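Local coordinates for protein cytochrome P450 (Novosphingobium aromaticivorans, PDB 3OFT) that belongs to the cytochrome P450 family as CYP101C1, a mostly helical haem protein that holds its iron porphyrin in a pocket inside the fold, at residues A119-L124 / E142-N147; F369-D374 / T388-V393. One frame throughout, in Å; residues are numbered along the deposited sequence.

Contact 1 (A119-L124 / E142-N147); sequences AVARKL and EILPLN
V120, A121 and L124 pack against I143, L144 and N147 in an apolar contact, partly buried, between helix 107-128 and the start of helix 144-152, with I143 just before it. L144 carries the middle of it. With its CG anti to the backbone N (chi1 -173°), it reaches across so that CD1 lies 3.7 Å from V120 CG1 and equally close to the A121 CA. One turn further along helix 107-128, L124 approaches the start of the other helix: its CD2 rests 3.9 Å from L144 CB, while its CD1 meets I143 CG2 at 3.9 Å, the two side chains crossing at about a right angle. Both helices belong to the largely helical part of the P450 fold; on the 144-152 side, the L144 side chain is about 10 Å from the haem. At the other end V120 CG1 touches N147 CB at 3.6 Å. No direct hydrogen bond joins the segments; a water donates to V120 O at 2.9 Å and weakly accepts from N147 ND2. The amide's OD1 is hydrogen-bonded to R164. V357 of helix 348-365 covers A121, and P145 faces helix 221-252.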
ATOM      1  N   ALA A 119      17.555  12.228   1.875  1.00 14.11           N
ATOM      2  CA  ALA A 119      17.620  13.598   2.407  1.00 14.78           C
ATOM      3  C   ALA A 119      16.244  14.116   2.932  1.00 15.06           C
ATOM      4  O   ALA A 119      16.151  14.850   3.930  1.00 14.36           O
ATOM      5  CB  ALA A 119      18.192  14.538   1.367  1.00 15.21           C
ATOM      6  N   VAL A 120      15.176  13.719   2.245  1.00 13.72           N
ATOM      7  CA  VAL A 120      13.813  14.046   2.671  1.00 13.49           C
ATOM      8  C   VAL A 120      13.476  13.386   4.023  1.00 12.16           C
ATOM      9  O   VAL A 120      12.945  14.054   4.932  1.00 12.12           O
ATOM     10  CB  VAL A 120      12.780  13.591   1.602  1.00 12.39           C
ATOM     11  CG1 VAL A 120      11.383  13.565   2.190  1.00 13.88           C
ATOM     12  CG2 VAL A 120      12.846  14.509   0.442  1.00 13.95           C
ATOM     13  N   ALA A 121      13.772  12.093   4.154  1.00 11.57           N
ATOM     14  CA  ALA A 121      13.544  11.392   5.432  1.00 11.21           C
ATOM     15  C   ALA A 121      14.379  12.031   6.545  1.00 11.24           C
ATOM     16  O   ALA A 121      13.886  12.251   7.665  1.00 10.52           O
ATOM     17  CB  ALA A 121      13.868   9.880   5.298  1.00 12.57           C
ATOM     18  N   ARG A 122      15.625  12.384   6.231  1.00 10.72           N
ATOM     19  CA  ARG A 122      16.510  12.978   7.245  1.00 11.62           C
ATOM     20  C   ARG A 122      16.014  14.324   7.728  1.00 11.95           C
ATOM     21  O   ARG A 122      16.016  14.602   8.945  1.00 12.97           O
ATOM     22  CB  ARG A 122      17.966  13.073   6.743  1.00 10.67           C
ATOM     23  CG  ARG A 122      18.905  13.821   7.736  1.00 13.84           C
ATOM     24  CD  ARG A 122      20.346  13.764   7.216  1.00 20.22           C
ATOM     25  NE  ARG A 122      21.302  14.138   8.254  1.00 25.44           N
ATOM     26  CZ  ARG A 122      22.611  13.907   8.179  1.00 28.22           C
ATOM     27  NH1 ARG A 122      23.134  13.327   7.102  1.00 29.72           N
ATOM     28  NH2 ARG A 122      23.402  14.260   9.181  1.00 29.49           N
ATOM     29  N   LYS A 123      15.598  15.170   6.786  1.00 13.39           N
ATOM     30  CA  LYS A 123      15.071  16.493   7.117  1.00 13.95           C
ATOM     31  C   LYS A 123      13.845  16.347   8.034  1.00 12.32           C
ATOM     32  O   LYS A 123      13.688  17.102   8.986  1.00 11.61           O
ATOM     33  CB  LYS A 123      14.705  17.261   5.833  1.00 14.90           C
ATOM     34  CG  LYS A 123      14.245  18.706   6.041  1.00 18.48           C
ATOM     35  CD  LYS A 123      13.771  19.349   4.736  1.00 24.32           C
ATOM     36  CE  LYS A 123      13.617  20.883   4.887  1.00 31.02           C
ATOM     37  NZ  LYS A 123      13.493  21.562   3.560  1.00 35.71           N
ATOM     38  N   LEU A 124      12.978  15.379   7.754  1.00 11.15           N
ATOM     39  CA  LEU A 124      11.743  15.232   8.542  1.00 10.68           C
ATOM     40  C   LEU A 124      12.026  14.673   9.940  1.00 10.76           C
ATOM     41  O   LEU A 124      11.466  15.162  10.956  1.00 10.93           O
ATOM     42  CB  LEU A 124      10.721  14.371   7.760  1.00 11.78           C
ATOM     43  CG  LEU A 124       9.320  14.189   8.372  1.00 12.52           C
ATOM     44  CD1 LEU A 124       8.615  15.498   8.606  1.00 12.61           C
ATOM     45  CD2 LEU A 124       8.501  13.279   7.468  1.00 12.43           C
ATOM     46  N   GLU A 142       2.332  10.098   7.786  1.00 13.20           N
ATOM     47  CA  GLU A 142       1.427  10.710   6.817  1.00 14.94           C
ATOM     48  C   GLU A 142       2.035  11.924   6.117  1.00 14.85           C
ATOM     49  O   GLU A 142       1.356  12.527   5.304  1.00 16.31           O
ATOM     50  CB  GLU A 142       0.060  11.078   7.447  1.00 16.09           C
ATOM     51  CG  GLU A 142      -0.870   9.845   7.508  1.00 22.03           C
ATOM     52  CD  GLU A 142      -2.107   9.938   8.436  1.00 30.12           C
ATOM     53  OE1 GLU A 142      -2.843   8.919   8.456  1.00 35.02           O
ATOM     54  OE2 GLU A 142      -2.333  10.953   9.142  1.00 30.97           O
ATOM     55  N   ILE A 143       3.270  12.291   6.455  1.00 13.75           N
ATOM     56  CA  ILE A 143       3.911  13.461   5.878  1.00 12.77           C
ATOM     57  C   ILE A 143       4.940  12.994   4.848  1.00 13.12           C
ATOM     58  O   ILE A 143       5.042  13.541   3.746  1.00 12.45           O
ATOM     59  CB  ILE A 143       4.601  14.310   6.985  1.00 13.04           C
ATOM     60  CG1 ILE A 143       3.583  14.805   8.018  1.00 15.19           C
ATOM     61  CG2 ILE A 143       5.438  15.483   6.408  1.00 13.66           C
ATOM     62  CD1 ILE A 143       2.531  15.756   7.442  1.00 20.02           C
ATOM     63  N   LEU A 144       5.706  11.969   5.214  1.00 11.99           N
ATOM     64  CA  LEU A 144       6.806  11.533   4.360  1.00 12.21           C
ATOM     65  C   LEU A 144       6.417  11.176   2.907  1.00 11.42           C
ATOM     66  O   LEU A 144       7.122  11.595   1.978  1.00 11.36           O
ATOM     67  CB  LEU A 144       7.587  10.391   5.003  1.00 11.69           C
ATOM     68  CG  LEU A 144       8.866   9.999   4.231  1.00 13.55           C
ATOM     69  CD1 LEU A 144       9.972  11.028   4.448  1.00 13.69           C
ATOM     70  CD2 LEU A 144       9.355   8.622   4.641  1.00 17.38           C
ATOM     71  N   PRO A 145       5.342  10.380   2.698  1.00 11.46           N
ATOM     72  CA  PRO A 145       5.059   9.948   1.318  1.00 11.10           C
ATOM     73  C   PRO A 145       4.743  11.112   0.380  1.00 11.32           C
ATOM     74  O   PRO A 145       5.145  11.076  -0.776  1.00 11.16           O
ATOM     75  CB  PRO A 145       3.830   9.031   1.476  1.00  9.54           C
ATOM     76  CG  PRO A 145       3.940   8.517   2.918  1.00 11.04           C
ATOM     77  CD  PRO A 145       4.418   9.738   3.657  1.00 11.25           C
ATOM     78  N   LEU A 146       4.038  12.132   0.866  1.00 11.30           N
ATOM     79  CA  LEU A 146       3.794  13.302   0.015  1.00 12.83           C
ATOM     80  C   LEU A 146       5.081  14.057  -0.268  1.00 12.52           C
ATOM     81  O   LEU A 146       5.292  14.432  -1.413  1.00 12.76           O
ATOM     82  CB  LEU A 146       2.731  14.243   0.589  1.00 13.50           C
ATOM     83  CG  LEU A 146       2.411  15.424  -0.362  1.00 17.49           C
ATOM     84  CD1 LEU A 146       1.744  14.954  -1.690  1.00 18.48           C
ATOM     85  CD2 LEU A 146       1.523  16.476   0.332  1.00 19.97           C
ATOM     86  N   ASN A 147       5.930  14.288   0.745  1.00 11.90           N
ATOM     87  CA  ASN A 147       7.258  14.866   0.491  1.00 12.56           C
ATOM     88  C   ASN A 147       8.062  14.083  -0.520  1.00 11.64           C
ATOM     89  O   ASN A 147       8.738  14.656  -1.395  1.00 10.68           O
ATOM     90  CB  ASN A 147       8.098  15.048   1.776  1.00 13.45           C
ATOM     91  CG  ASN A 147       7.528  16.104   2.704  1.00 17.71           C
ATOM     92  OD1 ASN A 147       6.524  16.744   2.379  1.00 17.62           O
ATOM     93  ND2 ASN A 147       8.148  16.265   3.891  1.00 14.87           N
TER
HETATM   94  O   HOH W   1      11.076  16.259   4.584  1.00 13.93           O

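Contact 2 (F369-D374 / T388-V393); sequences FALAPD and TALPLV
Three backbone hydrogen bonds tie F369-D374 to T388-V393. A370 and V393 form an antiparallel hydrogen-bonded pair: A370 N gives to V393 O at 3.0 Å, and V393 N returns to A370 O at 2.9 Å. Past the non-hydrogen-bonded pair of L371 and L392, A372 N reaches P391 O at 2.9 Å, just beyond the end of strand 369-371; this third bond is fairly straight at hydrogen (162°). CA-H groups of F369, L371 and L392 add contacts to the same three carbonyl oxygens, so each acceptor is approached by more than its amide partner. The short strands 369-371 and 391-393 run antiparallel but markedly twisted, at 141°.

Among the apolar side chains, L371 CD2 presses on L390 CD1 at 3.5 Å, the two side chains meeting at about a right angle, and also touches L392 CD2. The F369 ring runs alongside L392, pointing the same way; CG sits between the backbone N and the carbonyl carbon (chi1 60°), and CD1 comes within 4.2 Å of L392 CD1 in an oblique approach. A372 CB packs near P391 CB and against V393 CG1, the latter at 3.8 Å, while V393 CG2 touches the carbonyl oxygens of A370 and L371.

This pairing is one part of a small antiparallel sheet in the P450 fold, in which strand 386-394 also pairs with strands 133-135 and 378-380; a classic beta bulge at T388 and A389 faces T378. Helix 221-252 covers F369, L390 and L392, W362 meets the F369 ring edge-to-face, and F136 of helix 136-141 packs on L390 and L392.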
ATOM      1  N   PHE A 369      14.152   4.830  21.349  1.00 12.87           N
ATOM      2  CA  PHE A 369      12.786   5.344  21.490  1.00 12.69           C
ATOM      3  C   PHE A 369      11.825   4.241  21.935  1.00 12.85           C
ATOM      4  O   PHE A 369      12.126   3.042  21.801  1.00 12.93           O
ATOM      5  CB  PHE A 369      12.298   6.080  20.205  1.00 11.93           C
ATOM      6  CG  PHE A 369      12.274   5.207  18.983  1.00 11.90           C
ATOM      7  CD1 PHE A 369      11.104   4.543  18.596  1.00 13.38           C
ATOM      8  CD2 PHE A 369      13.432   5.000  18.245  1.00 10.46           C
ATOM      9  CE1 PHE A 369      11.076   3.706  17.471  1.00 12.80           C
ATOM     10  CE2 PHE A 369      13.419   4.121  17.101  1.00 10.78           C
ATOM     11  CZ  PHE A 369      12.226   3.500  16.727  1.00 11.89           C
ATOM     12  N   ALA A 370      10.657   4.640  22.456  1.00 12.60           N
ATOM     13  CA  ALA A 370       9.692   3.695  23.011  1.00 12.48           C
ATOM     14  C   ALA A 370       8.286   4.225  22.862  1.00 13.60           C
ATOM     15  O   ALA A 370       8.084   5.414  22.559  1.00 11.18           O
ATOM     16  CB  ALA A 370       9.984   3.455  24.534  1.00 13.78           C
ATOM     17  N   LEU A 371       7.300   3.365  23.129  1.00 12.89           N
ATOM     18  CA  LEU A 371       5.936   3.873  23.183  1.00 13.35           C
ATOM     19  C   LEU A 371       5.764   4.782  24.422  1.00 13.51           C
ATOM     20  O   LEU A 371       6.427   4.578  25.444  1.00 14.48           O
ATOM     21  CB  LEU A 371       4.941   2.723  23.233  1.00 13.21           C
ATOM     22  CG  LEU A 371       4.856   1.835  21.984  1.00 12.08           C
ATOM     23  CD1 LEU A 371       3.945   0.680  22.350  1.00 16.92           C
ATOM     24  CD2 LEU A 371       4.327   2.560  20.752  1.00 16.52           C
ATOM     25  N   ALA A 372       4.889   5.773  24.317  1.00 13.16           N
ATOM     26  CA  ALA A 372       4.534   6.618  25.469  1.00 15.24           C
ATOM     27  C   ALA A 372       3.897   5.788  26.578  1.00 17.20           C
ATOM     28  O   ALA A 372       3.182   4.819  26.295  1.00 16.56           O
ATOM     29  CB  ALA A 372       3.596   7.727  25.054  1.00 14.40           C
ATOM     30  N   PRO A 373       4.134   6.167  27.843  1.00 19.07           N
ATOM     31  CA  PRO A 373       3.567   5.320  28.903  1.00 21.73           C
ATOM     32  C   PRO A 373       2.037   5.351  29.043  1.00 24.01           C
ATOM     33  O   PRO A 373       1.465   4.343  29.440  1.00 25.35           O
ATOM     34  CB  PRO A 373       4.218   5.869  30.181  1.00 20.95           C
ATOM     35  CG  PRO A 373       4.470   7.314  29.878  1.00 19.61           C
ATOM     36  CD  PRO A 373       4.847   7.341  28.387  1.00 19.08           C
ATOM     37  N   ASP A 374       1.378   6.471  28.737  1.00 26.26           N
ATOM     38  CA  ASP A 374      -0.083   6.565  29.016  1.00 28.78           C
ATOM     39  C   ASP A 374      -0.999   6.790  27.799  1.00 28.61           C
ATOM     40  O   ASP A 374      -2.166   7.170  27.960  1.00 29.22           O
ATOM     41  CB  ASP A 374      -0.375   7.638  30.080  1.00 29.87           C
ATOM     42  CG  ASP A 374      -0.246   9.065  29.538  1.00 34.53           C
ATOM     43  OD1 ASP A 374      -1.291   9.760  29.360  1.00 38.99           O
ATOM     44  OD2 ASP A 374       0.906   9.486  29.266  1.00 40.98           O
ATOM     45  N   THR A 388      -3.509   4.367  13.452  1.00 11.84           N
ATOM     46  CA  THR A 388      -4.103   5.709  13.477  1.00 12.86           C
ATOM     47  C   THR A 388      -3.470   6.562  14.576  1.00 13.37           C
ATOM     48  O   THR A 388      -3.535   7.791  14.509  1.00 14.77           O
ATOM     49  CB  THR A 388      -5.624   5.629  13.678  1.00 13.36           C
ATOM     50  OG1 THR A 388      -5.912   4.813  14.822  1.00 14.93           O
ATOM     51  CG2 THR A 388      -6.271   4.997  12.444  1.00 15.31           C
ATOM     52  N   ALA A 389      -2.908   5.933  15.609  1.00 13.27           N
ATOM     53  CA  ALA A 389      -2.031   6.685  16.536  1.00 14.04           C
ATOM     54  C   ALA A 389      -0.865   5.827  16.988  1.00 13.51           C
ATOM     55  O   ALA A 389      -1.004   4.616  17.287  1.00 12.33           O
ATOM     56  CB  ALA A 389      -2.789   7.271  17.760  1.00 15.67           C
ATOM     57  N   LEU A 390       0.290   6.467  17.000  1.00 11.13           N
ATOM     58  CA  LEU A 390       1.509   5.853  17.435  1.00 10.88           C
ATOM     59  C   LEU A 390       2.356   6.836  18.237  1.00 10.46           C
ATOM     60  O   LEU A 390       3.217   7.503  17.699  1.00 11.67           O
ATOM     61  CB  LEU A 390       2.269   5.304  16.200  1.00  9.56           C
ATOM     62  CG  LEU A 390       3.602   4.604  16.402  1.00 12.59           C
ATOM     63  CD1 LEU A 390       3.494   3.491  17.477  1.00 12.10           C
ATOM     64  CD2 LEU A 390       4.090   4.052  15.043  1.00 12.77           C
ATOM     65  N   PRO A 391       2.092   6.937  19.547  1.00 12.14           N
ATOM     66  CA  PRO A 391       2.767   7.929  20.373  1.00 11.75           C
ATOM     67  C   PRO A 391       4.128   7.411  20.847  1.00 11.49           C
ATOM     68  O   PRO A 391       4.194   6.422  21.607  1.00 11.91           O
ATOM     69  CB  PRO A 391       1.804   8.093  21.558  1.00 12.02           C
ATOM     70  CG  PRO A 391       1.177   6.724  21.721  1.00 13.77           C
ATOM     71  CD  PRO A 391       1.056   6.173  20.292  1.00 11.82           C
ATOM     72  N   LEU A 392       5.196   8.081  20.403  1.00 10.64           N
ATOM     73  CA  LEU A 392       6.571   7.721  20.736  1.00 10.13           C
ATOM     74  C   LEU A 392       7.166   8.733  21.694  1.00  9.42           C
ATOM     75  O   LEU A 392       6.736   9.877  21.704  1.00 10.60           O
ATOM     76  CB  LEU A 392       7.422   7.701  19.459  1.00 10.05           C
ATOM     77  CG  LEU A 392       6.899   6.722  18.379  1.00  7.54           C
ATOM     78  CD1 LEU A 392       7.830   6.745  17.172  1.00  9.31           C
ATOM     79  CD2 LEU A 392       6.776   5.314  18.948  1.00  9.41           C
ATOM     80  N   VAL A 393       8.174   8.305  22.459  1.00  9.94           N
ATOM     81  CA  VAL A 393       8.921   9.145  23.377  1.00  9.54           C
ATOM     82  C   VAL A 393      10.396   8.732  23.310  1.00 10.36           C
ATOM     83  O   VAL A 393      10.724   7.575  22.964  1.00 10.87           O
ATOM     84  CB  VAL A 393       8.385   9.047  24.848  1.00 10.10           C
ATOM     85  CG1 VAL A 393       6.958   9.542  24.947  1.00 10.86           C
ATOM     86  CG2 VAL A 393       8.484   7.588  25.417  1.00  9.90           C
TER

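How the contacts relate
Contact 1 closes in the chain before contact 2 opens; their centres lie 20 Å apart and their nearest atoms about 6 Å, without touching. They share no helix or strand: contact 1 joins helices 107-128 and 144-152, contact 2 strands 369-371 and 386-394. Yet both lean on helix 221-252, through P145 in one and F369, L390 and L392 in the other, and both meet helix 136-141. Contact 1 is partly buried, its centre about 17 Å from the centre of the chain; that of contact 2 is about 23 Å out, yet mostly buried. Side chains and a bridging water join contact 1, whereas backbone bonds carry contact 2, with packing beside them.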